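Spore germination protein B3 (Bacillus subtilis subsp. subtilis, PDB 3N54) takes part in the germination response of spores to L-asparagine, glucose, fructose and potassium ions, as a lipoprotein component of a germinant receptor. Local coordinates at residues 80-84 / 85-89; 107-110 / 111-115; 148-152 / 153-157; 89-92 / 93-97; 327-331 / 332-336. All blocks are in the same frame, centred on the assembly; numbering follows the deposited sequence.

Contacts 1 to 4 belong to the N-terminal family region, and contact 5 to the C-terminal one. Contacts 1 and 4 share Gln89 and follow each other along helix 87-94. Contact 1 reaches contact 2 through Met82, whose CE lies 3.4 Å from Ala108 CB. Contact 3 meets contact 4 where Ile152 CD1 lies 3.9 Å from Leu91 CD1. Helices and strand ends thus pack around one mixed sheet. Contact 5 stands apart at a helix-to-strand junction of another sheet, its nearest atoms about 17 Å from those of contact 1. The sulfate at contact 1 probably comes from the crystallisation liquor.

Contact 1: residues 80-84 / 85-89; sequences KLMRN and QNVDQ. With SO4 (sulfate ion), chain H.
Gln85 is the first residue after helix 79-84, which holds Leu81. Its backbone N donates to Leu81 O at 2.9 Å, and the hydrogen bond is bent, with an N-H...O angle of 131°. The Gln85 side chain then folds back on the turn. Its CB lies 3.4 Å from Leu81 O. CG runs past the backbone of Asn84. A bend at chi2 (-60°) brings the amide over the Asn84 carbonyl, so that Asn84 O sits 3.1 Å from Gln85 CD and well off the amide plane. OE1 and NE2 are equally far from that oxygen, and neither makes a hydrogen bond to it.

Asn86 is the N-cap of the next helix. Its OD1 accepts from Gln89 N at 3.1 Å, with the donor above the carbonyl plane. Asn190 donates to the same oxygen. Across the turn, Met82 CG packs on Val87 CG1 at 4.1 Å. Arg83 leads away from residues 85-89 as an extended chain, with its NE in a salt bridge with Glu79. Its NH2 and NH1 grip two oxygens of one sulfate, NH2 to O4 at 2.9 Å and NH1 to O2 at 3.2 Å.

The two-residue link joins helices 79-84 and 87-94. Met82 and Val87 both pack on Leu77 of strand 74-77, and Met82 also touches Leu192 of strand 191-196.

Contact 2: residues 107-110 / 111-115; sequences MAAR and GNAAD
From Ala109 the backbone leaves strand 105-109 and curls round through Gly111, whose phi is positive (73°), so that the CA atoms of Ala109 and Ala113 come within 5.3 Å. The turn runs into an Asx motif at Asn112, at the end of one of the parallel strands of a mixed sheet. No hydrogen bond joins residues 107-110 to 111-115. The contact is made by methyl groups and backbone.

Ala109 CB points into the turn. It lies 3.8 Å from Ala113 CA and 4.1 Å from Ala113 CB. Gly111 O is also close to this methyl, at 3.9 Å. Both alanines touch Leu76 of strand 74-77, so the small cluster continues onto the neighbouring strand. Ala109 is backbone-bonded to Leu77 of the same strand.

Arg110 runs the other way. Its chain is extended from CG to NE, and NE forms a salt bridge with Asp180. Gly111 N donates to the Glu79 carboxylate.

In the Asx motif, Asn112 has CG anti to its own N (chi1 173°). This brings the amide oxygen round to residues 113-115, which have helical backbone angles. Asn112 OD1 accepts from Asp115 N at 2.8 Å, with the donor in the carbonyl plane and an N-H...O angle of 145°.

Contact 3: residues 148-152 / 153-157; sequences IPLRI and GRASV
Ala155 N donates to Arg151 O at 3.0 Å, and the N-H points straight at the oxygen (179°). Ser156 N donates to Ile152 O, also at 3.0 Å, with the donor tilted from the carbonyl plane. These two bonds form the first turn of helix 152-160. Arg151 is the N-cap residue, and its carbonyl oxygen is the first to be used by the helix.

The polar ends of the side chains look to other partners. Ser156 OG bonds to Gln160, one turn further along. Arg154 NH2 donates to Tyr158 OH in the same way. The Arg151 guanidinium has weak bonds to Tyr105 and to the carbonyl of Ser103.

The packing is carried by Leu150, just before the cap. Its chi1 of -173° with chi2 of 61° brings the two methyls to the helix. CD2 rests on Ala155 CB at 3.5 Å. CD1 reaches the flank of the turn, 4.0 Å from Arg154 CB and 3.9 Å from Ala155 N. The small Ala155 methyl therefore lies against both CG and CD2 of Leu150.

On the sheet side, Leu150 and Ile152 are backbone-bonded to Leu106 and Ser104, and Ala155 CB touches Leu106. Helix 152-160 belongs to a beta-alpha-beta crossover, leading from strand 105-109 to its parallel neighbour 165-172.

Contact 4: residues 89-92 / 93-97; sequences QVLN and HFIRD
Leu91 and Ile95 lie side by side, one turn apart, and their ends point the same way. Ile95 CG1 stands beside the backbone N, and its chain is extended through chi2 (178°). The tips meet at 3.5 Å, Leu91 CD2 to Ile95 CD1. Val90 CG1, anti to the backbone N (chi1 171°), meets ring atom CD2 of Phe94 at 3.8 Å, with the two side chains crossed. Phe94 CD2 also comes 3.3 Å from Val90 O, which lies at the ring edge near its plane. The His93 ring is near too: its CD2 sits 3.8 Å above the centre of the Phe94 ring and touches one face.

Backbone bonds run from His93, Phe94 and Ile95 to Gln89, Val90 and Leu91. Past the last of these bonds a water lies between two carbonyls. It is within hydrogen-bonding distance of Asn92 O (2.8 Å) and Ile95 O (2.9 Å), with more acceptors near it than it has protons.

Leu91 and Ile95 both touch Ile75 of strand 74-77. The turn is the C-terminal end of helix 87-94, on a beta-alpha-beta crossover between parallel strands 74-77 and 105-109.

Contact 5: residues 327-331 / 332-336; sequences EIFSE and TDFKY
Thr332 makes two bonds back to the last turn of helix 325-331. This is a helix-to-strand junction, and the chain goes straight on into strand 333-342. Thr332 OG1 donates to Ile328 O at 2.6 Å, from above the carbonyl plane. Its chi1 of -58° sets OG1 beside the backbone N and turned to the helix. Thr332 N donates to Phe329 O at 3.1 Å, again from well above the carbonyl plane.

Both helix carbonyls have second donors. Glu331 N gives Ile328 O a weak bond. Gln296 NE2 of helix 271-299 reaches Phe329 O and also Thr332 O, so one amide links both sides of the junction. Ser330 OG lies within reach of the carbonyls of Gln296 and Asp326 and can give its one proton to either.

Asp333 OD2 lies 3.1 Å from Glu331 O. Both are acceptors, so the pair makes no hydrogen bond.

On the apolar side, Phe334 packs against Phe247 of strand 245-258, their ring planes nearly parallel. The side chains of Phe329 and Phe334 cross at about a right angle, with Phe329 CE1 at the edge of the Phe334 ring, 3.8 Å from Phe334 CZ.

Contact 1: residues 80-84 / 85-89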
# COMPACT_ATOMS: atom_id res chain seq x y z
N LYS A 80 -6.25 8.13 8.41
CA LYS A 80 -7.65 8.53 8.52
C LYS A 80 -8.25 8.85 7.14
O LYS A 80 -9.39 8.49 6.85
CB LYS A 80 -7.80 9.71 9.48
CG LYS A 80 -9.24 10.15 9.65
CD LYS A 80 -9.39 11.19 10.73
CE LYS A 80 -10.82 11.68 10.79
NZ LYS A 80 -11.11 12.41 12.05
N LEU A 81 -7.47 9.49 6.28
CA LEU A 81 -7.93 9.80 4.93
C LEU A 81 -8.21 8.53 4.13
O LEU A 81 -9.27 8.39 3.53
CB LEU A 81 -6.93 10.70 4.21
CG LEU A 81 -7.31 11.04 2.75
CD1 LEU A 81 -6.99 12.48 2.42
CD2 LEU A 81 -6.61 10.08 1.79
N MET A 82 -7.26 7.59 4.14
CA MET A 82 -7.41 6.34 3.39
C MET A 82 -8.57 5.49 3.91
O MET A 82 -9.22 4.78 3.14
CB MET A 82 -6.12 5.51 3.45
CG MET A 82 -4.94 6.12 2.73
SD MET A 82 -3.53 5.00 2.68
CE MET A 82 -3.10 4.94 4.41
N ARG A 83 -8.81 5.53 5.22
CA ARG A 83 -9.89 4.75 5.82
C ARG A 83 -11.27 5.33 5.50
O ARG A 83 -12.24 4.59 5.38
CB ARG A 83 -9.73 4.63 7.35
CG ARG A 83 -8.64 3.66 7.80
CD ARG A 83 -8.63 3.50 9.32
NE ARG A 83 -7.53 2.67 9.81
CZ ARG A 83 -7.53 1.34 9.89
NH1 ARG A 83 -6.46 0.72 10.36
NH2 ARG A 83 -8.58 0.63 9.49
N ASN A 84 -11.35 6.65 5.34
CA ASN A 84 -12.65 7.31 5.12
C ASN A 84 -12.97 7.71 3.68
O ASN A 84 -14.12 8.00 3.37
CB ASN A 84 -12.74 8.55 6.00
CG ASN A 84 -12.67 8.22 7.47
OD1 ASN A 84 -12.05 8.94 8.25
ND2 ASN A 84 -13.31 7.12 7.87
N GLN A 85 -11.98 7.72 2.79
CA GLN A 85 -12.19 8.22 1.42
C GLN A 85 -11.61 7.34 0.33
O GLN A 85 -10.52 6.78 0.50
CB GLN A 85 -11.57 9.60 1.28
CG GLN A 85 -11.99 10.61 2.32
CD GLN A 85 -13.49 10.87 2.33
OE1 GLN A 85 -14.19 10.64 1.34
NE2 GLN A 85 -14.00 11.34 3.47
N ASN A 86 -12.34 7.25 -0.77
CA ASN A 86 -11.86 6.61 -1.99
C ASN A 86 -10.58 7.33 -2.39
O ASN A 86 -10.59 8.52 -2.69
CB ASN A 86 -12.93 6.73 -3.08
CG ASN A 86 -12.54 6.01 -4.36
OD1 ASN A 86 -11.41 6.13 -4.84
ND2 ASN A 86 -13.48 5.27 -4.94
N VAL A 87 -9.46 6.60 -2.38
CA VAL A 87 -8.15 7.23 -2.61
C VAL A 87 -7.99 7.76 -4.04
O VAL A 87 -7.38 8.80 -4.24
CB VAL A 87 -6.97 6.29 -2.22
CG1 VAL A 87 -7.08 5.90 -0.73
CG2 VAL A 87 -6.91 5.05 -3.10
N ASP A 88 -8.55 7.04 -5.01
CA ASP A 88 -8.52 7.49 -6.39
C ASP A 88 -9.28 8.81 -6.56
O ASP A 88 -8.80 9.73 -7.21
CB ASP A 88 -9.10 6.43 -7.32
CG ASP A 88 -8.91 6.77 -8.78
OD1 ASP A 88 -7.81 6.49 -9.29
OD2 ASP A 88 -9.85 7.30 -9.41
N GLN A 89 -10.44 8.90 -5.94
CA GLN A 89 -11.25 10.11 -6.00
C GLN A 89 -10.55 11.28 -5.33
O GLN A 89 -10.58 12.40 -5.84
CB GLN A 89 -12.64 9.88 -5.40
CG GLN A 89 -13.51 8.96 -6.23
CD GLN A 89 -14.89 8.73 -5.62
OE1 GLN A 89 -15.13 9.09 -4.47
NE2 GLN A 89 -15.81 8.13 -6.40
S SO4 H . -7.70 -2.51 11.62
O1 SO4 H . -8.20 -1.79 12.79
O2 SO4 H . -6.27 -2.27 11.43
O3 SO4 H . -7.87 -3.95 11.79
O4 SO4 H . -8.47 -2.12 10.43

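Contact 2: residues 107-110 / 111-115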
# COMPACT_ATOMS: atom_id res chain seq x y z
N MET A 107 2.31 6.01 -1.38
CA MET A 107 2.54 5.29 -0.14
C MET A 107 1.55 5.65 0.96
O MET A 107 0.88 6.68 0.90
CB MET A 107 3.94 5.56 0.37
CG MET A 107 4.98 5.16 -0.61
SD MET A 107 6.46 4.67 0.19
CE MET A 107 7.35 3.97 -1.20
N ALA A 108 1.49 4.76 1.95
CA ALA A 108 0.55 4.88 3.05
C ALA A 108 1.30 5.16 4.34
O ALA A 108 2.39 4.65 4.57
CB ALA A 108 -0.26 3.59 3.18
N ALA A 109 0.70 6.00 5.18
CA ALA A 109 1.26 6.27 6.49
C ALA A 109 0.34 5.68 7.54
O ALA A 109 -0.88 5.74 7.43
CB ALA A 109 1.39 7.77 6.71
N ARG A 110 0.94 5.07 8.56
CA ARG A 110 0.20 4.73 9.75
C ARG A 110 0.10 6.06 10.47
O ARG A 110 1.11 6.75 10.62
CB ARG A 110 0.94 3.69 10.58
CG ARG A 110 1.03 2.35 9.90
CD ARG A 110 2.02 1.45 10.60
NE ARG A 110 2.12 0.13 9.97
CZ ARG A 110 1.38 -0.93 10.29
NH1 ARG A 110 0.47 -0.87 11.26
NH2 ARG A 110 1.57 -2.08 9.65
N GLY A 111 -1.10 6.45 10.88
CA GLY A 111 -1.28 7.75 11.49
C GLY A 111 -1.19 8.86 10.45
O GLY A 111 -1.46 8.64 9.27
N ASN A 112 -0.78 10.03 10.90
CA ASN A 112 -0.73 11.24 10.08
C ASN A 112 0.48 11.29 9.13
O ASN A 112 1.63 11.15 9.55
CB ASN A 112 -0.77 12.46 11.03
CG ASN A 112 -0.57 13.77 10.33
OD1 ASN A 112 0.57 14.19 10.09
ND2 ASN A 112 -1.67 14.45 10.02
N ALA A 113 0.21 11.49 7.84
CA ALA A 113 1.24 11.54 6.79
C ALA A 113 2.21 12.72 6.93
O ALA A 113 3.40 12.57 6.67
CB ALA A 113 0.59 11.57 5.41
N ALA A 114 1.69 13.88 7.31
CA ALA A 114 2.53 15.08 7.45
C ALA A 114 3.64 14.88 8.50
O ALA A 114 4.76 15.35 8.33
CB ALA A 114 1.68 16.31 7.78
N ASP A 115 3.33 14.15 9.58
CA ASP A 115 4.30 13.87 10.63
C ASP A 115 5.43 12.93 10.21
O ASP A 115 6.47 12.89 10.86
CB ASP A 115 3.61 13.28 11.87
CG ASP A 115 2.71 14.28 12.57
OD1 ASP A 115 2.59 15.43 12.11
OD2 ASP A 115 2.12 13.90 13.61

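Contact 3: residues 148-152 / 153-157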
# COMPACT_ATOMS: atom_id res chain seq x y z
N ILE A 148 5.45 -1.81 -3.95
CA ILE A 148 6.35 -2.78 -4.57
C ILE A 148 7.70 -2.16 -4.98
O ILE A 148 8.63 -2.90 -5.29
CB ILE A 148 5.66 -3.49 -5.79
CG1 ILE A 148 6.59 -4.54 -6.44
CG2 ILE A 148 5.19 -2.48 -6.84
CD1 ILE A 148 5.86 -5.59 -7.28
N PRO A 149 7.84 -0.82 -4.95
CA PRO A 149 6.99 0.32 -4.56
C PRO A 149 5.85 0.61 -5.55
O PRO A 149 6.06 0.57 -6.76
CB PRO A 149 7.97 1.49 -4.54
CG PRO A 149 8.97 1.14 -5.55
CD PRO A 149 9.15 -0.34 -5.43
N LEU A 150 4.67 0.89 -5.01
CA LEU A 150 3.50 1.16 -5.83
C LEU A 150 3.63 2.52 -6.49
O LEU A 150 3.90 3.52 -5.84
CB LEU A 150 2.23 1.11 -4.98
CG LEU A 150 0.90 1.21 -5.74
CD1 LEU A 150 0.75 0.06 -6.72
CD2 LEU A 150 -0.27 1.25 -4.77
N ARG A 151 3.44 2.54 -7.80
CA ARG A 151 3.48 3.78 -8.55
C ARG A 151 2.06 4.15 -8.97
O ARG A 151 1.20 3.29 -9.12
CB ARG A 151 4.42 3.64 -9.74
CG ARG A 151 5.86 3.45 -9.29
CD ARG A 151 6.81 3.10 -10.41
NE ARG A 151 8.10 2.65 -9.88
CZ ARG A 151 9.15 3.43 -9.62
NH1 ARG A 151 9.11 4.75 -9.83
NH2 ARG A 151 10.27 2.88 -9.15
N ILE A 152 1.84 5.45 -9.11
CA ILE A 152 0.56 6.03 -9.52
C ILE A 152 -0.04 5.33 -10.74
O ILE A 152 -1.24 5.10 -10.78
CB ILE A 152 0.73 7.54 -9.82
CG1 ILE A 152 0.69 8.34 -8.52
CG2 ILE A 152 -0.35 8.04 -10.77
CD1 ILE A 152 -0.63 8.28 -7.80
N GLY A 153 0.79 5.00 -11.71
CA GLY A 153 0.35 4.30 -12.92
C GLY A 153 -0.44 3.05 -12.58
O GLY A 153 -1.60 2.90 -12.98
N ARG A 154 0.18 2.17 -11.80
CA ARG A 154 -0.45 0.92 -11.40
C ARG A 154 -1.62 1.11 -10.44
O ARG A 154 -2.68 0.51 -10.65
CB ARG A 154 0.57 -0.02 -10.76
CG ARG A 154 1.48 -0.67 -11.77
CD ARG A 154 2.32 -1.76 -11.12
NE ARG A 154 2.91 -2.64 -12.13
CZ ARG A 154 2.44 -3.83 -12.49
NH1 ARG A 154 3.07 -4.52 -13.44
NH2 ARG A 154 1.35 -4.35 -11.91
N ALA A 155 -1.42 1.90 -9.39
CA ALA A 155 -2.45 2.09 -8.37
C ALA A 155 -3.76 2.58 -9.00
O ALA A 155 -4.83 2.07 -8.68
CB ALA A 155 -1.98 3.05 -7.29
N SER A 156 -3.67 3.54 -9.90
CA SER A 156 -4.86 4.06 -10.56
C SER A 156 -5.55 2.99 -11.41
O SER A 156 -6.77 2.90 -11.42
CB SER A 156 -4.54 5.27 -11.43
OG SER A 156 -5.77 5.85 -11.88
N VAL A 157 -4.77 2.19 -12.12
CA VAL A 157 -5.34 1.12 -12.93
C VAL A 157 -6.01 0.06 -12.03
O VAL A 157 -7.08 -0.44 -12.37
CB VAL A 157 -4.29 0.49 -13.88
CG1 VAL A 157 -4.76 -0.85 -14.41
CG2 VAL A 157 -3.99 1.46 -15.03

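Contact 4: residues 89-92 / 93-97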
# COMPACT_ATOMS: atom_id res chain seq x y z
N GLN A 89 -10.44 8.90 -5.94
CA GLN A 89 -11.25 10.11 -6.00
C GLN A 89 -10.55 11.28 -5.33
O GLN A 89 -10.58 12.40 -5.84
CB GLN A 89 -12.64 9.88 -5.40
CG GLN A 89 -13.51 8.96 -6.23
CD GLN A 89 -14.89 8.73 -5.62
OE1 GLN A 89 -15.13 9.09 -4.47
NE2 GLN A 89 -15.81 8.13 -6.40
N VAL A 90 -9.89 11.01 -4.20
CA VAL A 90 -9.11 12.03 -3.48
C VAL A 90 -7.96 12.58 -4.33
O VAL A 90 -7.80 13.78 -4.46
CB VAL A 90 -8.50 11.49 -2.15
CG1 VAL A 90 -7.51 12.50 -1.55
CG2 VAL A 90 -9.60 11.13 -1.15
N LEU A 91 -7.15 11.68 -4.89
CA LEU A 91 -6.03 12.07 -5.75
C LEU A 91 -6.52 12.90 -6.93
O LEU A 91 -5.96 13.95 -7.23
CB LEU A 91 -5.27 10.85 -6.27
CG LEU A 91 -4.49 10.03 -5.23
CD1 LEU A 91 -4.02 8.71 -5.84
CD2 LEU A 91 -3.32 10.83 -4.65
N ASN A 92 -7.58 12.44 -7.59
CA ASN A 92 -8.17 13.18 -8.69
C ASN A 92 -8.64 14.56 -8.27
O ASN A 92 -8.45 15.53 -8.99
CB ASN A 92 -9.36 12.43 -9.27
CG ASN A 92 -10.01 13.19 -10.40
OD1 ASN A 92 -9.45 13.30 -11.48
ND2 ASN A 92 -11.19 13.72 -10.16
N HIS A 93 -9.28 14.64 -7.11
CA HIS A 93 -9.80 15.91 -6.64
C HIS A 93 -8.71 16.92 -6.33
O HIS A 93 -8.81 18.08 -6.71
CB HIS A 93 -10.65 15.73 -5.37
CG HIS A 93 -11.37 16.99 -4.98
ND1 HIS A 93 -12.69 17.22 -5.29
CD2 HIS A 93 -10.91 18.12 -4.38
CE1 HIS A 93 -13.03 18.42 -4.87
NE2 HIS A 93 -11.97 18.99 -4.32
N PHE A 94 -7.65 16.48 -5.67
CA PHE A 94 -6.63 17.42 -5.17
C PHE A 94 -5.40 17.60 -6.01
O PHE A 94 -4.70 18.59 -5.85
CB PHE A 94 -6.20 16.99 -3.77
CG PHE A 94 -7.25 17.23 -2.73
CD1 PHE A 94 -7.51 18.52 -2.29
CD2 PHE A 94 -7.97 16.19 -2.18
CE1 PHE A 94 -8.47 18.76 -1.32
CE2 PHE A 94 -8.94 16.43 -1.21
CZ PHE A 94 -9.18 17.72 -0.79
N ILE A 95 -5.11 16.66 -6.91
CA ILE A 95 -3.89 16.70 -7.68
C ILE A 95 -4.18 16.81 -9.17
O ILE A 95 -4.93 16.01 -9.73
CB ILE A 95 -3.03 15.44 -7.41
CG1 ILE A 95 -2.83 15.25 -5.91
CG2 ILE A 95 -1.69 15.55 -8.10
CD1 ILE A 95 -2.05 14.00 -5.56
N ARG A 96 -3.60 17.82 -9.81
CA ARG A 96 -3.73 18.00 -11.24
C ARG A 96 -2.96 16.90 -11.93
O ARG A 96 -1.92 16.46 -11.43
CB ARG A 96 -3.16 19.34 -11.68
CG ARG A 96 -3.83 20.58 -11.09
CD ARG A 96 -2.89 21.79 -11.22
NE ARG A 96 -2.35 21.89 -12.57
CZ ARG A 96 -3.02 22.34 -13.63
NH1 ARG A 96 -2.43 22.39 -14.82
NH2 ARG A 96 -4.28 22.77 -13.51
N ASP A 97 -3.46 16.44 -13.08
CA ASP A 97 -2.77 15.38 -13.83
C ASP A 97 -1.32 15.74 -14.14
O ASP A 97 -0.44 14.87 -14.08
CB ASP A 97 -3.51 15.06 -15.14
CG ASP A 97 -4.72 14.14 -14.93
OD1 ASP A 97 -5.10 13.45 -15.90
OD2 ASP A 97 -5.29 14.10 -13.81
O HOH W 1 -7.18 15.64 -11.53

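Contact 5: residues 327-331 / 332-336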
# COMPACT_ATOMS: atom_id res chain seq x y z
N GLU A 327 -16.01 -13.16 -1.72
CA GLU A 327 -16.83 -14.18 -1.05
C GLU A 327 -16.21 -15.56 -1.27
O GLU A 327 -16.04 -16.33 -0.33
CB GLU A 327 -18.27 -14.15 -1.57
CG GLU A 327 -19.22 -15.15 -0.89
CD GLU A 327 -20.60 -15.24 -1.55
OE1 GLU A 327 -21.39 -16.12 -1.14
OE2 GLU A 327 -20.89 -14.45 -2.49
N ILE A 328 -15.87 -15.85 -2.52
CA ILE A 328 -15.25 -17.12 -2.89
C ILE A 328 -13.86 -17.25 -2.27
O ILE A 328 -13.47 -18.33 -1.81
CB ILE A 328 -15.15 -17.28 -4.42
CG1 ILE A 328 -16.54 -17.42 -5.05
CG2 ILE A 328 -14.30 -18.49 -4.79
CD1 ILE A 328 -17.29 -18.68 -4.65
N PHE A 329 -13.11 -16.15 -2.28
CA PHE A 329 -11.77 -16.12 -1.69
C PHE A 329 -11.81 -16.52 -0.21
O PHE A 329 -10.97 -17.28 0.25
CB PHE A 329 -11.14 -14.73 -1.85
CG PHE A 329 -9.84 -14.56 -1.12
CD1 PHE A 329 -8.70 -15.23 -1.54
CD2 PHE A 329 -9.75 -13.72 -0.03
CE1 PHE A 329 -7.50 -15.07 -0.88
CE2 PHE A 329 -8.55 -13.55 0.64
CZ PHE A 329 -7.43 -14.22 0.22
N SER A 330 -12.79 -16.00 0.52
CA SER A 330 -12.96 -16.31 1.94
C SER A 330 -13.21 -17.80 2.19
O SER A 330 -12.80 -18.33 3.22
CB SER A 330 -14.12 -15.50 2.52
OG SER A 330 -13.79 -14.13 2.57
N GLU A 331 -13.87 -18.47 1.25
CA GLU A 331 -14.19 -19.89 1.35
C GLU A 331 -13.11 -20.78 0.74
O GLU A 331 -13.21 -22.00 0.80
CB GLU A 331 -15.50 -20.18 0.62
CG GLU A 331 -16.71 -19.38 1.10
CD GLU A 331 -17.89 -19.44 0.13
OE1 GLU A 331 -18.88 -18.71 0.37
OE2 GLU A 331 -17.82 -20.19 -0.87
N THR A 332 -12.09 -20.17 0.14
CA THR A 332 -11.06 -20.93 -0.56
C THR A 332 -10.10 -21.63 0.40
O THR A 332 -9.81 -21.11 1.47
CB THR A 332 -10.28 -20.00 -1.52
OG1 THR A 332 -11.19 -19.40 -2.45
CG2 THR A 332 -9.22 -20.77 -2.28
N ASP A 333 -9.62 -22.80 -0.01
CA ASP A 333 -8.65 -23.57 0.77
C ASP A 333 -7.29 -23.48 0.10
O ASP A 333 -7.19 -23.35 -1.11
CB ASP A 333 -9.07 -25.04 0.88
CG ASP A 333 -10.37 -25.22 1.64
OD1 ASP A 333 -10.52 -26.26 2.31
OD2 ASP A 333 -11.25 -24.32 1.58
N PHE A 334 -6.24 -23.56 0.91
CA PHE A 334 -4.87 -23.48 0.42
C PHE A 334 -4.06 -24.68 0.87
O PHE A 334 -4.17 -25.11 2.02
CB PHE A 334 -4.21 -22.18 0.91
CG PHE A 334 -4.87 -20.94 0.39
CD1 PHE A 334 -5.98 -20.41 1.02
CD2 PHE A 334 -4.38 -20.29 -0.74
CE1 PHE A 334 -6.61 -19.27 0.54
CE2 PHE A 334 -5.00 -19.15 -1.24
CZ PHE A 334 -6.11 -18.64 -0.59
N LYS A 335 -3.27 -25.21 -0.05
CA LYS A 335 -2.38 -26.33 0.22
C LYS A 335 -0.99 -25.88 -0.21
O LYS A 335 -0.78 -25.54 -1.38
CB LYS A 335 -2.81 -27.57 -0.56
CG LYS A 335 -4.22 -28.07 -0.25
CD LYS A 335 -4.31 -28.64 1.16
CE LYS A 335 -5.68 -29.26 1.42
NZ LYS A 335 -6.78 -28.25 1.36
N TYR A 336 -0.05 -25.88 0.72
CA TYR A 336 1.28 -25.36 0.45
C TYR A 336 2.30 -26.48 0.32
O TYR A 336 2.21 -27.50 0.99
CB TYR A 336 1.70 -24.41 1.58
CG TYR A 336 0.71 -23.30 1.83
CD1 TYR A 336 0.81 -22.08 1.17
CD2 TYR A 336 -0.35 -23.48 2.71
CE1 TYR A 336 -0.11 -21.06 1.40
CE2 TYR A 336 -1.28 -22.47 2.94
CZ TYR A 336 -1.15 -21.27 2.28
OH TYR A 336 -2.07 -20.27 2.51